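Local coordinates for protein ADP-dependent L-serine kinase SerK (PDB 5X0J) that phosphorylates free L-serine with ADP as the donor, giving O-phospho-L-serine and AMP in a magnesium-dependent first step of cysteine biosynthesis, at residues Leu23-Leu37 and Met64-Gln78. The protein carries 1 engineered substitution. Residues are numbered along the deposited sequence; the frame is centred on the assembly and turned at random. Where two conformers were deposited one is given.
Sequences LDKMKPHQQLVQKEL and MYLIVDGHHRWAGLQ. Engineered in segment 23-37: Gln-30 (natural residue Glu). With MG (magnesium ion), chain D; AMP (adenosine monophosphate), chain B; SEP (phosphoserine), chain C.
The ring of His-72 is sandwiched between Glu-36 CG, centred over one face 3.4 Å from the ring centroid, and Leu-32 CD2 over the opposite face, both CH-pi contacts. Its edge is used at both nitrogens: NE2 accepts from Val-33 N at 3.0 Å, close to the ring plane, and ND1 donates to AMP O2P at 2.7 Å. With CG anti to the backbone N (chi1 -175°), Glu-36 lays that methylene over the ring, and a bend at chi2 (81°) turns the carboxylate away to a salt bridge with Lys-221. His-71 repeats the pattern one residue earlier. Gln-30 CG, from the engineered side chain, and Ile-67 CG2 lie off-centre over its two faces, while NE2 accepts from His-29 N at 3.0 Å and ND1 gives its proton to phosphoserine O3P at 2.7 Å. With both nitrogens engaged, each imidazole is fixed in rotation and presents an N-H to a phosphate. The CE1 edge of His-71 also meets the face of His-29 in a T-shaped pair, planes at 83°.

The two histidines open the helix that follows strand 65-67 in the ParB-like domain, just after its N-cap Gly-70. The backbone N-H groups of Gly-70, His-71, His-72 and Arg-73 bind the two phosphates, and Asp-69 OD1 coordinates the magnesium ion between them. The strand pairs in parallel with 26-27, with Ile-67 N donating to Lys-27 O.

Farther along the helix, Trp-74 directs NE1 to Leu-23 O at 3.0 Å; Met-26 N reaches that oxygen from the opposite face of the carbonyl plane. Met-26 SD approaches the indole obliquely, and Pro-28 CG packs 3.7 Å from Trp-74 CH2. An alanine in place of Trp-74 would remove one of the two donors at Leu-23 O and probably open a gap beside Met-26 and Pro-28. Leu-23 CD1 continues the apolar seam onto Leu-77 CB.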
ATOM      1  N   LEU A  23     -18.455   1.310  -7.740  1.00 16.32           N
ATOM      2  CA  LEU A  23     -17.168   1.988  -7.519  1.00 16.33           C
ATOM      3  C   LEU A  23     -17.366   3.400  -6.942  1.00 16.97           C
ATOM      4  O   LEU A  23     -16.565   3.847  -6.135  1.00 16.72           O
ATOM      5  CB  LEU A  23     -16.336   2.041  -8.810  1.00 16.26           C
ATOM      6  CG  LEU A  23     -15.930   0.676  -9.404  1.00 16.11           C
ATOM      7  CD1 LEU A  23     -15.429   0.815 -10.831  1.00 16.28           C
ATOM      8  CD2 LEU A  23     -14.883  -0.049  -8.563  1.00 15.82           C
ATOM      9  N   ASP A  24     -18.440   4.080  -7.335  0.80 17.75           N
ATOM     10  CA  ASP A  24     -18.705   5.429  -6.812  0.80 18.39           C
ATOM     11  C   ASP A  24     -19.225   5.467  -5.367  0.80 18.64           C
ATOM     12  O   ASP A  24     -19.426   6.561  -4.829  0.80 19.42           O
ATOM     13  CB  ASP A  24     -19.623   6.233  -7.768  0.80 19.31           C
ATOM     14  CG  ASP A  24     -21.084   5.763  -7.763  0.80 19.99           C
ATOM     15  OD1 ASP A  24     -21.450   4.844  -7.007  0.80 20.36           O
ATOM     16  OD2 ASP A  24     -21.896   6.354  -8.510  0.80 21.43           O
ATOM     17  N   LYS A  25     -19.463   4.302  -4.750  1.00 18.39           N
ATOM     18  CA  LYS A  25     -19.763   4.222  -3.317  0.80 18.76           C
ATOM     19  C   LYS A  25     -18.521   3.905  -2.477  1.00 17.75           C
ATOM     20  O   LYS A  25     -18.634   3.685  -1.271  1.00 18.02           O
ATOM     21  CB  LYS A  25     -20.849   3.172  -3.051  0.80 19.64           C
ATOM     22  CG  LYS A  25     -22.160   3.408  -3.795  0.80 21.07           C
ATOM     23  CD  LYS A  25     -22.820   4.719  -3.405  0.80 22.25           C
ATOM     24  CE  LYS A  25     -24.128   4.934  -4.144  0.80 23.31           C
ATOM     25  NZ  LYS A  25     -25.159   3.903  -3.832  0.80 23.71           N
ATOM     26  N   MET A  26     -17.346   3.878  -3.109  1.00 16.70           N
ATOM     27  CA  MET A  26     -16.106   3.488  -2.432  1.00 15.81           C
ATOM     28  C   MET A  26     -15.212   4.699  -2.210  1.00 15.83           C
ATOM     29  O   MET A  26     -14.991   5.488  -3.129  1.00 16.32           O
ATOM     30  CB  MET A  26     -15.367   2.455  -3.265  1.00 15.32           C
ATOM     31  CG  MET A  26     -16.195   1.230  -3.593  1.00 15.22           C
ATOM     32  SD  MET A  26     -15.198   0.051  -4.511  1.00 14.63           S
ATOM     33  CE  MET A  26     -16.401  -1.250  -4.781  1.00 14.91           C
ATOM     34  N   LYS A  27     -14.647   4.786  -1.014  0.60 15.52           N
ATOM     35  CA  LYS A  27     -13.888   5.947  -0.590  0.60 15.64           C
ATOM     36  C   LYS A  27     -12.431   5.552  -0.334  0.60 14.88           C
ATOM     37  O   LYS A  27     -12.167   4.769   0.578  0.60 14.70           O
ATOM     38  CB  LYS A  27     -14.528   6.506   0.675  0.60 16.43           C
ATOM     39  CG  LYS A  27     -14.037   7.878   1.067  0.60 17.05           C
ATOM     40  CD  LYS A  27     -14.935   8.466   2.140  0.60 17.78           C
ATOM     41  CE  LYS A  27     -14.577   9.908   2.441  0.60 18.43           C
ATOM     42  NZ  LYS A  27     -15.555  10.509   3.391  0.60 19.10           N
ATOM     43  N   PRO A  28     -11.481   6.092  -1.131  1.00 14.47           N
ATOM     44  CA  PRO A  28     -10.068   5.762  -0.891  1.00 13.96           C
ATOM     45  C   PRO A  28      -9.556   6.409   0.397  1.00 13.77           C
ATOM     46  O   PRO A  28     -10.055   7.451   0.816  1.00 14.36           O
ATOM     47  CB  PRO A  28      -9.368   6.357  -2.105  1.00 14.11           C
ATOM     48  CG  PRO A  28     -10.196   7.542  -2.430  1.00 14.60           C
ATOM     49  CD  PRO A  28     -11.610   7.136  -2.169  1.00 14.75           C
ATOM     50  N   HIS A  29      -8.625   5.743   1.067  1.00 13.11           N
ATOM     51  CA  HIS A  29      -7.868   6.334   2.157  1.00 13.11           C
ATOM     52  C   HIS A  29      -6.376   6.521   1.928  1.00 13.21           C
ATOM     53  O   HIS A  29      -5.679   6.989   2.827  1.00 13.20           O
ATOM     54  CB  HIS A  29      -8.124   5.559   3.457  1.00 13.00           C
ATOM     55  CG  HIS A  29      -7.475   4.204   3.532  1.00 12.67           C
ATOM     56  ND1 HIS A  29      -8.127   3.042   3.175  1.00 12.39           N
ATOM     57  CD2 HIS A  29      -6.252   3.821   3.970  1.00 12.60           C
ATOM     58  CE1 HIS A  29      -7.335   2.006   3.393  1.00 12.31           C
ATOM     59  NE2 HIS A  29      -6.188   2.453   3.864  1.00 12.55           N
ATOM     60  N   GLN A  30      -5.881   6.201   0.740  1.00 13.37           N
ATOM     61  CA  GLN A  30      -4.454   6.393   0.450  1.00 14.02           C
ATOM     62  C   GLN A  30      -4.188   6.537  -1.044  1.00 14.09           C
ATOM     63  O   GLN A  30      -5.051   6.252  -1.880  1.00 14.86           O
ATOM     64  CB  GLN A  30      -3.565   5.326   1.140  1.00 14.63           C
ATOM     65  CG  GLN A  30      -3.923   3.876   0.910  1.00 14.80           C
ATOM     66  CD  GLN A  30      -3.274   2.911   1.891  1.00 14.98           C
ATOM     67  OE1 GLN A  30      -2.993   3.251   3.052  1.00 15.39           O
ATOM     68  NE2 GLN A  30      -3.075   1.678   1.439  1.00 15.49           N
ATOM     69  N   GLN A  31      -3.002   7.046  -1.355  1.00 13.94           N
ATOM     70  CA  GLN A  31      -2.537   7.280  -2.721  1.00 13.94           C
ATOM     71  C   GLN A  31      -2.099   5.992  -3.438  1.00 13.63           C
ATOM     72  O   GLN A  31      -2.033   4.912  -2.840  1.00 13.13           O
ATOM     73  CB  GLN A  31      -1.366   8.261  -2.692  1.00 14.20           C
ATOM     74  CG  GLN A  31      -1.737   9.662  -2.219  1.00 14.48           C
ATOM     75  CD  GLN A  31      -0.539  10.545  -1.981  1.00 15.03           C
ATOM     76  OE1 GLN A  31       0.490  10.105  -1.475  1.00 14.82           O
ATOM     77  NE2 GLN A  31      -0.661  11.809  -2.340  1.00 15.67           N
ATOM     78  N   LEU A  32      -1.824   6.130  -4.734  1.00 13.85           N
ATOM     79  CA  LEU A  32      -1.475   5.025  -5.632  1.00 13.81           C
ATOM     80  C   LEU A  32       0.008   4.996  -5.977  1.00 13.75           C
ATOM     81  O   LEU A  32       0.677   6.011  -5.897  1.00 13.85           O
ATOM     82  CB  LEU A  32      -2.275   5.135  -6.935  1.00 14.27           C
ATOM     83  CG  LEU A  32      -3.790   5.295  -6.804  1.00 14.50           C
ATOM     84  CD1 LEU A  32      -4.445   5.276  -8.175  1.00 14.84           C
ATOM     85  CD2 LEU A  32      -4.371   4.194  -5.920  1.00 14.49           C
ATOM     86  N   VAL A  33       0.499   3.803  -6.308  1.00 13.33           N
ATOM     87  CA  VAL A  33       1.799   3.529  -6.913  1.00 13.33           C
ATOM     88  C   VAL A  33       1.531   3.224  -8.386  1.00 13.36           C
ATOM     89  O   VAL A  33       0.733   2.318  -8.711  1.00 12.86           O
ATOM     90  CB  VAL A  33       2.457   2.297  -6.244  1.00 13.26           C
ATOM     91  CG1 VAL A  33       3.839   2.025  -6.840  1.00 13.54           C
ATOM     92  CG2 VAL A  33       2.519   2.495  -4.726  1.00 13.33           C
ATOM     93  N   GLN A  34       2.187   3.964  -9.281  1.00 13.83           N
ATOM     94  CA  GLN A  34       1.903   3.846 -10.709  0.50 14.05           C
ATOM     95  C   GLN A  34       2.087   2.436 -11.249  1.00 14.12           C
ATOM     96  O   GLN A  34       1.236   1.946 -11.988  1.00 13.79           O
ATOM     97  CB  GLN A  34       2.736   4.824 -11.536  0.50 14.51           C
ATOM     98  CG  GLN A  34       2.482   4.687 -13.032  0.50 14.77           C
ATOM     99  CD  GLN A  34       2.938   5.888 -13.820  0.50 15.30           C
ATOM    100  OE1 GLN A  34       2.759   7.016 -13.388  0.50 15.72           O
ATOM    101  NE2 GLN A  34       3.500   5.646 -15.001  0.50 15.71           N
ATOM    102  N   LYS A  35       3.186   1.779 -10.891  1.00 14.41           N
ATOM    103  CA  LYS A  35       3.428   0.415 -11.393  1.00 14.95           C
ATOM    104  C   LYS A  35       2.400  -0.603 -10.909  1.00 13.94           C
ATOM    105  O   LYS A  35       2.140  -1.591 -11.592  1.00 14.04           O
ATOM    106  CB  LYS A  35       4.815  -0.075 -11.002  1.00 15.99           C
ATOM    107  CG  LYS A  35       5.952   0.666 -11.671  1.00 17.64           C
ATOM    108  CD  LYS A  35       6.152   0.325 -13.125  1.00 18.91           C
ATOM    109  CE  LYS A  35       7.574   0.681 -13.539  1.00 20.36           C
ATOM    110  NZ  LYS A  35       7.750   0.606 -15.007  1.00 21.41           N
ATOM    111  N   GLU A  36       1.833  -0.384  -9.726  1.00 13.29           N
ATOM    112  CA  GLU A  36       0.770  -1.251  -9.191  1.00 12.83           C
ATOM    113  C   GLU A  36      -0.520  -1.061 -10.000  1.00 12.65           C
ATOM    114  O   GLU A  36      -1.183  -2.033 -10.371  1.00 12.40           O
ATOM    115  CB  GLU A  36       0.553  -0.933  -7.710  1.00 12.71           C
ATOM    116  CG  GLU A  36      -0.438  -1.808  -6.942  1.00 12.42           C
ATOM    117  CD  GLU A  36       0.113  -3.135  -6.467  1.00 12.51           C
ATOM    118  OE1 GLU A  36      -0.153  -3.486  -5.292  1.00 12.41           O
ATOM    119  OE2 GLU A  36       0.821  -3.792  -7.247  1.00 12.57           O
ATOM    120  N   LEU A  37      -0.867   0.192 -10.278  1.00 12.78           N
ATOM    121  CA  LEU A  37      -2.031   0.516 -11.102  1.00 12.96           C
ATOM    122  C   LEU A  37      -1.900  -0.080 -12.507  1.00 13.28           C
ATOM    123  O   LEU A  37      -2.815  -0.745 -13.002  1.00 13.08           O
ATOM    124  CB  LEU A  37      -2.195   2.041 -11.191  1.00 13.10           C
ATOM    125  CG  LEU A  37      -3.406   2.541 -11.974  1.00 13.49           C
ATOM    126  CD1 LEU A  37      -4.696   1.960 -11.414  1.00 13.29           C
ATOM    127  CD2 LEU A  37      -3.425   4.063 -11.970  1.00 13.73           C
ATOM    128  N   MET A  64     -21.391   5.227   2.152  1.00 20.93           N
ATOM    129  CA  MET A  64     -20.135   4.991   1.434  0.70 20.33           C
ATOM    130  C   MET A  64     -19.387   3.880   2.144  1.00 19.33           C
ATOM    131  O   MET A  64     -19.583   3.670   3.347  1.00 18.87           O
ATOM    132  CB  MET A  64     -19.236   6.229   1.453  0.70 20.63           C
ATOM    133  CG  MET A  64     -19.756   7.453   0.712  0.70 21.45           C
ATOM    134  SD  MET A  64     -19.823   7.240  -1.076  0.70 21.78           S
ATOM    135  CE  MET A  64     -18.093   7.203  -1.540  0.70 21.55           C
ATOM    136  N   TYR A  65     -18.504   3.218   1.403  1.00 18.34           N
ATOM    137  CA  TYR A  65     -17.644   2.169   1.924  1.00 17.71           C
ATOM    138  C   TYR A  65     -16.196   2.608   1.842  1.00 16.57           C
ATOM    139  O   TYR A  65     -15.736   3.028   0.785  1.00 16.76           O
ATOM    140  CB  TYR A  65     -17.849   0.895   1.110  1.00 18.12           C
ATOM    141  CG  TYR A  65     -19.178   0.249   1.387  1.00 19.22           C
ATOM    142  CD1 TYR A  65     -19.347  -0.570   2.498  1.00 19.74           C
ATOM    143  CD2 TYR A  65     -20.280   0.498   0.572  1.00 20.42           C
ATOM    144  CE1 TYR A  65     -20.570  -1.150   2.784  1.00 20.68           C
ATOM    145  CE2 TYR A  65     -21.513  -0.081   0.854  1.00 21.08           C
ATOM    146  CZ  TYR A  65     -21.646  -0.897   1.969  1.00 21.35           C
ATOM    147  OH  TYR A  65     -22.862  -1.489   2.260  1.00 23.65           O
ATOM    148  N   LEU A  66     -15.493   2.538   2.971  1.00 15.17           N
ATOM    149  CA  LEU A  66     -14.043   2.674   3.012  1.00 14.56           C
ATOM    150  C   LEU A  66     -13.439   1.559   2.177  1.00 13.48           C
ATOM    151  O   LEU A  66     -13.800   0.398   2.375  1.00 12.93           O
ATOM    152  CB  LEU A  66     -13.568   2.508   4.454  1.00 14.65           C
ATOM    153  CG  LEU A  66     -12.052   2.473   4.683  1.00 14.70           C
ATOM    154  CD1 LEU A  66     -11.385   3.769   4.236  1.00 15.04           C
ATOM    155  CD2 LEU A  66     -11.749   2.137   6.145  1.00 14.86           C
ATOM    156  N   ILE A  67     -12.529   1.899   1.267  1.00 12.71           N
ATOM    157  CA  ILE A  67     -11.672   0.895   0.635  1.00 12.24           C
ATOM    158  C   ILE A  67     -10.647   0.451   1.676  1.00 11.92           C
ATOM    159  O   ILE A  67      -9.761   1.207   2.040  1.00 12.30           O
ATOM    160  CB  ILE A  67     -10.964   1.440  -0.621  1.00 12.19           C
ATOM    161  CG1 ILE A  67     -12.000   1.842  -1.680  1.00 12.37           C
ATOM    162  CG2 ILE A  67     -10.014   0.397  -1.194  1.00 12.15           C
ATOM    163  CD1 ILE A  67     -11.419   2.562  -2.886  1.00 12.64           C
ATOM    164  N   VAL A  68     -10.795  -0.772   2.172  1.00 11.59           N
ATOM    165  CA  VAL A  68      -9.850  -1.354   3.121  1.00 11.44           C
ATOM    166  C   VAL A  68      -8.617  -1.836   2.345  1.00 11.37           C
ATOM    167  O   VAL A  68      -7.480  -1.524   2.726  1.00 11.47           O
ATOM    168  CB  VAL A  68     -10.537  -2.479   3.929  1.00 11.57           C
ATOM    169  CG1 VAL A  68      -9.546  -3.219   4.811  1.00 11.61           C
ATOM    170  CG2 VAL A  68     -11.658  -1.874   4.767  1.00 11.79           C
ATOM    171  N   ASP A  69      -8.848  -2.605   1.282  1.00 11.27           N
ATOM    172  CA  ASP A  69      -7.815  -3.055   0.379  1.00 11.27           C
ATOM    173  C   ASP A  69      -8.412  -3.052  -1.012  1.00 11.14           C
ATOM    174  O   ASP A  69      -9.512  -3.572  -1.222  1.00 11.36           O
ATOM    175  CB  ASP A  69      -7.350  -4.458   0.768  1.00 11.30           C
ATOM    176  CG  ASP A  69      -6.273  -5.003  -0.147  1.00 11.44           C
ATOM    177  OD1 ASP A  69      -5.467  -4.217  -0.694  1.00 11.21           O
ATOM    178  OD2 ASP A  69      -6.232  -6.244  -0.315  1.00 12.12           O
ATOM    179  N   GLY A  70      -7.697  -2.439  -1.955  1.00 11.18           N
ATOM    180  CA  GLY A  70      -8.179  -2.350  -3.337  1.00 11.25           C
ATOM    181  C   GLY A  70      -8.113  -0.991  -4.007  1.00 11.37           C
ATOM    182  O   GLY A  70      -8.881  -0.725  -4.930  1.00 11.58           O
ATOM    183  N   HIS A  71      -7.191  -0.128  -3.597  1.00 11.50           N
ATOM    184  CA  HIS A  71      -7.099   1.204  -4.206  1.00 11.63           C
ATOM    185  C   HIS A  71      -6.795   1.178  -5.692  1.00 11.67           C
ATOM    186  O   HIS A  71      -7.349   1.977  -6.452  1.00 11.94           O
ATOM    187  CB  HIS A  71      -6.066   2.040  -3.474  1.00 11.70           C
ATOM    188  CG  HIS A  71      -6.523   2.440  -2.119  1.00 11.83           C
ATOM    189  ND1 HIS A  71      -6.489   1.581  -1.048  1.00 11.69           N
ATOM    190  CD2 HIS A  71      -7.140   3.562  -1.684  1.00 11.91           C
ATOM    191  CE1 HIS A  71      -7.007   2.176   0.008  1.00 11.79           C
ATOM    192  NE2 HIS A  71      -7.425   3.371  -0.360  1.00 11.93           N
ATOM    193  N   HIS A  72      -5.940   0.249  -6.098  1.00 11.48           N
ATOM    194  CA  HIS A  72      -5.499   0.175  -7.491  1.00 11.58           C
ATOM    195  C   HIS A  72      -6.535  -0.505  -8.361  1.00 11.79           C
ATOM    196  O   HIS A  72      -6.809  -0.045  -9.477  1.00 12.01           O
ATOM    197  CB  HIS A  72      -4.121  -0.480  -7.558  1.00 11.28           C
ATOM    198  CG  HIS A  72      -3.083   0.288  -6.800  1.00 11.22           C
ATOM    199  ND1 HIS A  72      -2.943   0.207  -5.433  1.00 11.01           N
ATOM    200  CD2 HIS A  72      -2.195   1.220  -7.210  1.00 11.33           C
ATOM    201  CE1 HIS A  72      -1.980   1.014  -5.040  1.00 11.10           C
ATOM    202  NE2 HIS A  72      -1.508   1.632  -6.102  1.00 11.35           N
ATOM    203  N   ARG A  73      -7.143  -1.564  -7.841  1.00 11.81           N
ATOM    204  CA  ARG A  73      -8.291  -2.158  -8.528  1.00 11.92           C
ATOM    205  C   ARG A  73      -9.388  -1.100  -8.743  1.00 12.27           C
ATOM    206  O   ARG A  73      -9.947  -0.970  -9.849  1.00 12.60           O
ATOM    207  CB  ARG A  73      -8.850  -3.348  -7.764  1.00 11.80           C
ATOM    208  CG  ARG A  73      -8.094  -4.644  -8.007  1.00 11.66           C
ATOM    209  CD  ARG A  73      -8.395  -5.689  -6.956  1.00 11.56           C
ATOM    210  NE  ARG A  73      -7.742  -5.376  -5.681  1.00 11.36           N
ATOM    211  CZ  ARG A  73      -7.978  -5.997  -4.528  1.00 11.57           C
ATOM    212  NH1 ARG A  73      -8.865  -6.995  -4.453  1.00 11.70           N
ATOM    213  NH2 ARG A  73      -7.307  -5.641  -3.439  1.00 11.60           N
ATOM    214  N   TRP A  74      -9.690  -0.341  -7.692  1.00 12.46           N
ATOM    215  CA  TRP A  74     -10.750   0.684  -7.775  1.00 12.80           C
ATOM    216  C   TRP A  74     -10.403   1.757  -8.808  1.00 12.95           C
ATOM    217  O   TRP A  74     -11.203   2.051  -9.703  1.00 13.23           O
ATOM    218  CB  TRP A  74     -10.983   1.289  -6.386  1.00 13.11           C
ATOM    219  CG  TRP A  74     -11.827   2.530  -6.339  1.00 13.71           C
ATOM    220  CD1 TRP A  74     -13.197   2.604  -6.393  1.00 14.10           C
ATOM    221  CD2 TRP A  74     -11.354   3.873  -6.190  1.00 14.32           C
ATOM    222  NE1 TRP A  74     -13.598   3.911  -6.285  1.00 14.76           N
ATOM    223  CE2 TRP A  74     -12.492   4.712  -6.153  1.00 14.80           C
ATOM    224  CE3 TRP A  74     -10.075   4.449  -6.060  1.00 14.70           C
ATOM    225  CZ2 TRP A  74     -12.388   6.113  -6.029  1.00 15.51           C
ATOM    226  CZ3 TRP A  74      -9.969   5.829  -5.920  1.00 15.13           C
ATOM    227  CH2 TRP A  74     -11.124   6.647  -5.913  1.00 15.54           C
ATOM    228  N   ALA A  75      -9.201   2.311  -8.720  1.00 12.79           N
ATOM    229  CA  ALA A  75      -8.774   3.343  -9.665  1.00 12.88           C
ATOM    230  C   ALA A  75      -8.671   2.803 -11.091  1.00 13.03           C
ATOM    231  O   ALA A  75      -9.061   3.473 -12.049  1.00 13.66           O
ATOM    232  CB  ALA A  75      -7.439   3.935  -9.245  1.00 12.75           C
ATOM    233  N   GLY A  76      -8.131   1.591 -11.236  1.00 13.07           N
ATOM    234  CA  GLY A  76      -7.990   0.979 -12.550  1.00 13.21           C
ATOM    235  C   GLY A  76      -9.317   0.654 -13.215  1.00 13.57           C
ATOM    236  O   GLY A  76      -9.517   0.949 -14.398  1.00 13.90           O
ATOM    237  N   LEU A  77     -10.232   0.064 -12.455  1.00 13.71           N
ATOM    238  CA  LEU A  77     -11.588  -0.177 -12.964  1.00 14.18           C
ATOM    239  C   LEU A  77     -12.300   1.118 -13.347  1.00 15.08           C
ATOM    240  O   LEU A  77     -12.964   1.164 -14.388  1.00 15.12           O
ATOM    241  CB  LEU A  77     -12.417  -0.968 -11.955  1.00 14.07           C
ATOM    242  CG  LEU A  77     -12.022  -2.441 -11.784  1.00 13.93           C
ATOM    243  CD1 LEU A  77     -12.874  -3.020 -10.671  1.00 13.99           C
ATOM    244  CD2 LEU A  77     -12.181  -3.242 -13.061  1.00 14.23           C
ATOM    245  N   GLN A  78     -12.170   2.163 -12.534  1.00 15.51           N
ATOM    246  CA  GLN A  78     -12.788   3.463 -12.887  1.00 16.78           C
ATOM    247  C   GLN A  78     -12.202   4.008 -14.191  1.00 17.15           C
ATOM    248  O   GLN A  78     -12.941   4.482 -15.064  1.00 17.14           O
ATOM    249  CB  GLN A  78     -12.666   4.484 -11.748  1.00 17.58           C
ATOM    250  CG  GLN A  78     -13.635   4.222 -10.607  1.00 18.75           C
ATOM    251  CD  GLN A  78     -13.780   5.393  -9.652  1.00 20.10           C
ATOM    252  OE1 GLN A  78     -12.801   6.037  -9.269  1.00 21.70           O
ATOM    253  NE2 GLN A  78     -15.012   5.660  -9.243  1.00 21.34           N
TER
HETATM  254 MG    MG D 303      -3.884  -4.282  -2.047  1.00 10.91          MG
HETATM  255  P   AMP B 301      -4.949  -3.011  -4.841  1.00 10.72           P
HETATM  256  O1P AMP B 301      -6.116  -3.143  -5.807  1.00 10.89           O
HETATM  257  O2P AMP B 301      -4.666  -1.573  -4.457  1.00 10.99           O
HETATM  258  O3P AMP B 301      -5.080  -3.958  -3.678  1.00 10.42           O
HETATM  259  O5' AMP B 301      -3.634  -3.456  -5.652  1.00 11.20           O
HETATM  260  C5' AMP B 301      -3.689  -4.240  -6.841  1.00 11.57           C
HETATM  261  C4' AMP B 301      -4.264  -5.612  -6.537  1.00 11.97           C
HETATM  262  O4' AMP B 301      -4.762  -6.180  -7.732  1.00 12.32           O
HETATM  263  C3' AMP B 301      -3.277  -6.683  -6.022  1.00 12.29           C
HETATM  264  O3' AMP B 301      -3.815  -7.270  -4.840  1.00 12.47           O
HETATM  265  C2' AMP B 301      -3.170  -7.758  -7.103  1.00 12.27           C
HETATM  266  O2' AMP B 301      -2.976  -9.073  -6.589  1.00 12.81           O
HETATM  267  C1' AMP B 301      -4.524  -7.560  -7.723  1.00 12.29           C
HETATM  268  N9  AMP B 301      -4.732  -8.088  -9.086  1.00 11.98           N
HETATM  269  C8  AMP B 301      -3.831  -8.272 -10.069  1.00 12.09           C
HETATM  270  N7  AMP B 301      -4.425  -8.750 -11.190  1.00 12.26           N
HETATM  271  C5  AMP B 301      -5.730  -8.862 -10.912  1.00 11.90           C
HETATM  272  C6  AMP B 301      -6.927  -9.311 -11.642  1.00 11.91           C
HETATM  273  N6  AMP B 301      -6.818  -9.732 -12.921  1.00 12.05           N
HETATM  274  N1  AMP B 301      -8.107  -9.275 -10.980  1.00 12.10           N
HETATM  275  C2  AMP B 301      -8.228  -8.853  -9.700  1.00 11.99           C
HETATM  276  N3  AMP B 301      -7.175  -8.441  -8.977  1.00 12.08           N
HETATM  277  C4  AMP B 301      -5.936  -8.427  -9.526  1.00 12.02           C
HETATM  278  N   SEP C 302      -4.885  -0.959   2.047  1.00 10.24           N
HETATM  279  CA  SEP C 302      -4.135  -2.103   1.443  1.00 10.39           C
HETATM  280  CB  SEP C 302      -2.820  -1.585   0.860  1.00 10.55           C
HETATM  281  OG  SEP C 302      -3.106  -0.581  -0.113  1.00 10.50           O
HETATM  282  C   SEP C 302      -3.937  -3.196   2.460  1.00 10.21           C
HETATM  283  O   SEP C 302      -3.066  -4.069   2.273  1.00 10.48           O
HETATM  284  OXT SEP C 302      -4.634  -3.242   3.490  1.00 10.27           O
HETATM  285  P   SEP C 302      -3.790  -0.963  -1.533  1.00 10.76           P
HETATM  286  O1P SEP C 302      -3.353  -2.391  -1.819  1.00 10.39           O
HETATM  287  O2P SEP C 302      -3.187   0.057  -2.446  1.00 10.95           O
HETATM  288  O3P SEP C 302      -5.271  -0.787  -1.317  1.00 10.77           O
HETATM  289  O   HOH W   1      -4.258  -6.378  -2.201  1.00 11.24           O
HETATM  290  O   HOH W   2      -2.324  -4.704  -3.437  1.00 10.52           O
HETATM  291  O   HOH W   3      -2.538  -4.848  -0.473  1.00 10.71           O